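Local coordinates for protein oxidoreductase (Corynebacterium diphtheriae, PDB 3K1Y) that probably works as an FMN-dependent oxidoreductase of the NADPH-dependent FMN reductase family, at residues 152-157 against 179-184; 121-126 against 139-144. All blocks are in the same frame, centred on the assembly; numbering follows the deposited sequence.

Contact 1 of 2, residues 152-157 against 179-184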
loop_
_atom_site.group_PDB
_atom_site.type_symbol
_atom_site.label_atom_id
_atom_site.label_comp_id
_atom_site.label_asym_id
_atom_site.label_seq_id
_atom_site.Cartn_x
_atom_site.Cartn_y
_atom_site.Cartn_z
ATOM N N VAL A 152 9.214 -13.824 6.305
ATOM C CA VAL A 152 10.106 -14.355 5.286
ATOM C C VAL A 152 9.748 -13.745 3.941
ATOM O O VAL A 152 8.568 -13.544 3.625
ATOM C CB VAL A 152 10.061 -15.894 5.209
ATOM C CG1 VAL A 152 10.305 -16.470 6.590
ATOM C CG2 VAL A 152 8.746 -16.377 4.619
ATOM N N PRO A 153 10.771 -13.422 3.136
ATOM C CA PRO A 153 10.644 -12.819 1.807
ATOM C C PRO A 153 9.612 -13.454 0.885
ATOM O O PRO A 153 8.952 -12.761 0.109
ATOM C CB PRO A 153 12.054 -12.948 1.241
ATOM C CG PRO A 153 12.910 -12.824 2.455
ATOM C CD PRO A 153 12.183 -13.722 3.432
ATOM N N THR A 154 9.464 -14.768 0.962
ATOM C CA THR A 154 8.534 -15.437 0.071
ATOM C C THR A 154 7.103 -15.511 0.568
ATOM O O THR A 154 6.771 -16.336 1.428
ATOM C CB THR A 154 9.008 -16.860 -0.243
ATOM O OG1 THR A 154 10.368 -16.817 -0.691
ATOM C CG2 THR A 154 8.143 -17.482 -1.318
ATOM N N GLY A 155 6.258 -14.644 0.012
ATOM C CA GLY A 155 4.855 -14.643 0.371
ATOM C C GLY A 155 4.210 -15.695 -0.502
ATOM O O GLY A 155 4.711 -15.988 -1.579
ATOM N N VAL A 156 3.102 -16.270 -0.050
ATOM C CA VAL A 156 2.427 -17.299 -0.821
ATOM C C VAL A 156 1.007 -16.916 -1.213
ATOM O O VAL A 156 0.101 -16.944 -0.380
ATOM C CB VAL A 156 2.367 -18.616 -0.028
ATOM C CG1 VAL A 156 1.733 -19.705 -0.869
ATOM C CG2 VAL A 156 3.755 -19.020 0.400
ATOM N N PHE A 157 0.809 -16.563 -2.478
ATOM C CA PHE A 157 -0.524 -16.222 -2.952
ATOM C C PHE A 157 -1.022 -17.317 -3.889
ATOM O O PHE A 157 -0.519 -17.481 -4.996
ATOM C CB PHE A 157 -0.544 -14.892 -3.703
ATOM C CG PHE A 157 -1.933 -14.405 -4.005
ATOM C CD1 PHE A 157 -2.652 -13.686 -3.054
ATOM C CD2 PHE A 157 -2.543 -14.708 -5.222
ATOM C CE1 PHE A 157 -3.968 -13.272 -3.301
ATOM C CE2 PHE A 157 -3.855 -14.303 -5.489
ATOM C CZ PHE A 157 -4.573 -13.581 -4.522
ATOM N N ALA A 179 8.649 -22.313 2.886
ATOM C CA ALA A 179 8.777 -23.312 3.941
ATOM C C ALA A 179 10.231 -23.385 4.430
ATOM O O ALA A 179 10.492 -23.388 5.637
ATOM C CB ALA A 179 8.329 -24.673 3.425
ATOM N N GLY A 180 11.167 -23.440 3.487
ATOM C CA GLY A 180 12.570 -23.509 3.839
ATOM C C GLY A 180 13.011 -22.265 4.578
ATOM O O GLY A 180 13.718 -22.345 5.589
ATOM N N GLU A 181 12.600 -21.104 4.079
ATOM C CA GLU A 181 12.964 -19.845 4.717
ATOM C C GLU A 181 12.492 -19.855 6.166
ATOM O O GLU A 181 13.257 -19.558 7.086
ATOM C CB GLU A 181 12.332 -18.663 3.970
ATOM C CG GLU A 181 13.130 -18.164 2.773
ATOM C CD GLU A 181 12.279 -17.348 1.798
ATOM O OE1 GLU A 181 11.487 -16.494 2.256
ATOM O OE2 GLU A 181 12.408 -17.559 0.569
ATOM N N LEU A 182 11.230 -20.215 6.368
ATOM C CA LEU A 182 10.671 -20.252 7.708
ATOM C C LEU A 182 11.342 -21.334 8.567
ATOM O O LEU A 182 11.607 -21.112 9.756
ATOM C CB LEU A 182 9.156 -20.471 7.628
ATOM C CG LEU A 182 8.330 -20.494 8.915
ATOM C CD1 LEU A 182 8.614 -19.272 9.776
ATOM C CD2 LEU A 182 6.863 -20.540 8.542
ATOM N N ALA A 183 11.639 -22.485 7.965
ATOM C CA ALA A 183 12.278 -23.578 8.698
ATOM C C ALA A 183 13.637 -23.164 9.245
ATOM O O ALA A 183 14.014 -23.562 10.347
ATOM C CB ALA A 183 12.421 -24.810 7.811
ATOM N N SER A 184 14.379 -22.372 8.481
ATOM C CA SER A 184 15.679 -21.927 8.947
ATOM C C SER A 184 15.556 -21.059 10.185
ATOM O O SER A 184 16.290 -21.258 11.155
ATOM C CB SER A 184 16.423 -21.158 7.855
ATOM O OG SER A 184 17.145 -22.050 7.033
#
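Thr154 turns its hydroxyl toward Glu181 by a first torsion of -52°, which puts OG1 beside its own backbone N; Glu181 swings CG beside its N and then runs out extended, so that its carboxylate arrives opposite both donors. The setting is a flavodoxin-like fold, a five-stranded parallel sheet of order 2-1-3-4-5 flanked by helices. Here one of the two outermost strands of the chain's sheet, 150-159, is interrupted by a short irregular stretch before it resumes at Val156, and helix 165-188 packs against that interruption.

The carboxylate of Glu181 shows how a helix side chain can hold an irregular stretch of strand; it grips Thr154 with both oxygens. Thr154 N donates to Glu181 OE1 at 3.0 Å through the syn lone pair, with an N-H...O angle of 155°. Thr154 OG1 donates to Glu181 OE2 over a short 2.5 Å, approaching on the syn side but 21° out of the carboxylate plane. Two bonds to one residue fix the rotation of the carboxylate and tie the loop backbone to the helix. Pro153 has no N-H to offer, and its ring merely packs near the carboxylate, CD lying 3.1 Å from Glu181 OE1.

Beside this polar clasp lies an apolar contact. Val152 brings CB to within 3.8 Å of Glu181 CB, and its CG1 reaches the helix backbone. Further along the loop, Gly155 O accepts a hydrogen bond from Arg174 NH2 of the same helix, while Pro153 packs on Ala149 of a second subunit, so the clasp lies close to an interface of the assembly. Leu182 extends the apolar patch: Val152 CG1 stands 3.9 Å from Leu182 N and 4.3 Å from Leu182 CB.

Contact 2 of 2, residues 121-126 against 139-144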
loop_
_atom_site.group_PDB
_atom_site.type_symbol
_atom_site.label_atom_id
_atom_site.label_comp_id
_atom_site.label_asym_id
_atom_site.label_seq_id
_atom_site.Cartn_x
_atom_site.Cartn_y
_atom_site.Cartn_z
ATOM N N THR A 121 7.717 -15.608 10.297
ATOM C CA THR A 121 6.379 -15.700 9.710
ATOM C C THR A 121 6.261 -15.739 8.180
ATOM O O THR A 121 6.932 -14.982 7.472
ATOM C CB THR A 121 5.525 -14.480 10.165
ATOM O OG1 THR A 121 5.400 -14.479 11.589
ATOM C CG2 THR A 121 4.135 -14.512 9.533
ATOM N N ILE A 122 5.377 -16.607 7.686
ATOM C CA ILE A 122 5.088 -16.698 6.255
ATOM C C ILE A 122 3.678 -16.132 6.087
ATOM O O ILE A 122 2.745 -16.564 6.778
ATOM C CB ILE A 122 5.024 -18.149 5.734
ATOM C CG1 ILE A 122 6.424 -18.709 5.498
ATOM C CG2 ILE A 122 4.203 -18.193 4.435
ATOM C CD1 ILE A 122 6.418 -20.172 5.113
ATOM N N ILE A 123 3.518 -15.173 5.187
ATOM C CA ILE A 123 2.196 -14.608 4.950
ATOM C C ILE A 123 1.609 -15.239 3.681
ATOM O O ILE A 123 2.319 -15.469 2.699
ATOM C CB ILE A 123 2.259 -13.068 4.835
ATOM C CG1 ILE A 123 3.301 -12.651 3.802
ATOM C CG2 ILE A 123 2.609 -12.463 6.206
ATOM C CD1 ILE A 123 3.333 -11.160 3.562
ATOM N N ALA A 124 0.323 -15.556 3.717
ATOM C CA ALA A 124 -0.317 -16.181 2.575
ATOM C C ALA A 124 -1.786 -15.793 2.371
ATOM O O ALA A 124 -2.517 -15.494 3.326
ATOM C CB ALA A 124 -0.186 -17.704 2.688
ATOM N N ALA A 125 -2.211 -15.809 1.113
ATOM C CA ALA A 125 -3.581 -15.477 0.754
ATOM C C ALA A 125 -4.008 -16.322 -0.437
ATOM O O ALA A 125 -3.184 -16.956 -1.095
ATOM C CB ALA A 125 -3.687 -14.013 0.406
ATOM N N THR A 126 -5.303 -16.332 -0.711
ATOM C CA THR A 126 -5.813 -17.091 -1.835
ATOM C C THR A 126 -7.029 -16.423 -2.455
ATOM O O THR A 126 -7.680 -15.587 -1.833
ATOM C CB THR A 126 -6.213 -18.520 -1.417
ATOM O OG1 THR A 126 -6.732 -19.213 -2.558
ATOM C CG2 THR A 126 -7.289 -18.488 -0.329
ATOM N N ALA A 139 -0.787 -5.259 2.353
ATOM C CA ALA A 139 -1.744 -5.390 3.447
ATOM C C ALA A 139 -1.251 -6.313 4.567
ATOM O O ALA A 139 -1.195 -5.891 5.721
ATOM C CB ALA A 139 -3.097 -5.871 2.917
ATOM N N LEU A 140 -0.890 -7.559 4.248
ATOM C CA LEU A 140 -0.419 -8.486 5.289
ATOM C C LEU A 140 0.977 -8.200 5.808
ATOM O O LEU A 140 1.234 -8.273 7.017
ATOM C CB LEU A 140 -0.453 -9.935 4.812
ATOM C CG LEU A 140 -1.837 -10.576 4.787
ATOM C CD1 LEU A 140 -2.534 -10.185 3.493
ATOM C CD2 LEU A 140 -1.701 -12.086 4.891
ATOM N N ARG A 141 1.883 -7.884 4.897
ATOM C CA ARG A 141 3.253 -7.599 5.277
ATOM C C ARG A 141 3.287 -6.394 6.224
ATOM O O ARG A 141 3.794 -6.481 7.342
ATOM C CB ARG A 141 4.083 -7.348 4.012
ATOM C CG ARG A 141 5.577 -7.263 4.251
ATOM C CD ARG A 141 6.349 -7.913 3.115
ATOM N NE ARG A 141 7.404 -8.738 3.688
ATOM C CZ ARG A 141 7.680 -9.979 3.317
ATOM N NH1 ARG A 141 6.984 -10.566 2.351
ATOM N NH2 ARG A 141 8.638 -10.642 3.946
ATOM N N PRO A 142 2.726 -5.260 5.802
ATOM C CA PRO A 142 2.753 -4.099 6.702
ATOM C C PRO A 142 2.170 -4.417 8.083
ATOM O O PRO A 142 2.655 -3.917 9.095
ATOM C CB PRO A 142 1.921 -3.059 5.957
ATOM C CG PRO A 142 2.141 -3.441 4.492
ATOM C CD PRO A 142 2.021 -4.949 4.547
ATOM N N LEU A 143 1.132 -5.254 8.115
ATOM C CA LEU A 143 0.489 -5.627 9.374
ATOM C C LEU A 143 1.421 -6.438 10.270
ATOM O O LEU A 143 1.550 -6.147 11.459
ATOM C CB LEU A 143 -0.789 -6.431 9.110
ATOM C CG LEU A 143 -1.532 -6.901 10.370
ATOM C CD1 LEU A 143 -1.981 -5.703 11.184
ATOM C CD2 LEU A 143 -2.740 -7.760 9.983
ATOM N N LEU A 144 2.064 -7.454 9.699
ATOM C CA LEU A 144 2.980 -8.299 10.460
ATOM C C LEU A 144 4.241 -7.540 10.847
ATOM O O LEU A 144 4.794 -7.757 11.930
ATOM C CB LEU A 144 3.353 -9.552 9.658
ATOM C CG LEU A 144 2.450 -10.782 9.821
ATOM C CD1 LEU A 144 2.578 -11.320 11.239
ATOM C CD2 LEU A 144 1.003 -10.426 9.513
#
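Arg141 NH2 hydrogen-bonds to Val152 O on the adjoining strand, and the same side chain packs on Ile123, whose CD1 lies 3.9 Å from both Arg141 CB and Arg141 NH1. The methyl meets the guanidinium obliquely. NH1 makes a long, weak ion pair with Asp137 OD1. The bends at the second and third torsions of the arginine bring NH1 back beside the Ile123 methyl that CB also touches.

This is the first half of a beta-alpha-beta crossover, strand 120-127 to helix 135-146 to strand 150-159. The strand and helix segments run nearly antiparallel, at 151°, with axes 8.9 Å apart. Ile123 has the largest share of the contact. Its chi1 of 53° tucks CG1 between N and the carbonyl carbon, sending CD1 toward Arg141, while CG2 goes the other way to within 4.0 Å of Leu144 CG. From the side away from both branches, Leu140 CD2 comes 4.1 Å from Ile123 CB and also lies 3.8 Å from Ala124 O. The side chains of Thr121 and Leu144 cross at about a right angle, with Thr121 CG2 3.9 Å from Leu144 CD1; Thr121 OG1 bonds to Met119 O.

Since no hydrogen bond joins 121-126 to 139-144, the two are held by close-fitting aliphatic surfaces, and the directional grip comes from Arg141 reaching on to the next strand.

Both contacts are buried and serve adjacent strands of one sheet, but contact 2 is the more central, its centre about 8 Å from the chain centre, against about 11 Å for the centre of contact 1. They cover opposite faces: helix 135-146 packs on one side of the sheet, helix 165-188 on the other. The chemistry follows the place. Where the inner strand is regular, contact 2 relies on aliphatic side chains; where the edge strand loses its regularity, contact 1 uses a carboxylate to occupy backbone and hydroxyl donors. Val152 belongs to both environments, since its N probably hydrogen-bonds to Thr121 O at 2.8 Å and its CG2 packs on Ile122 CG1.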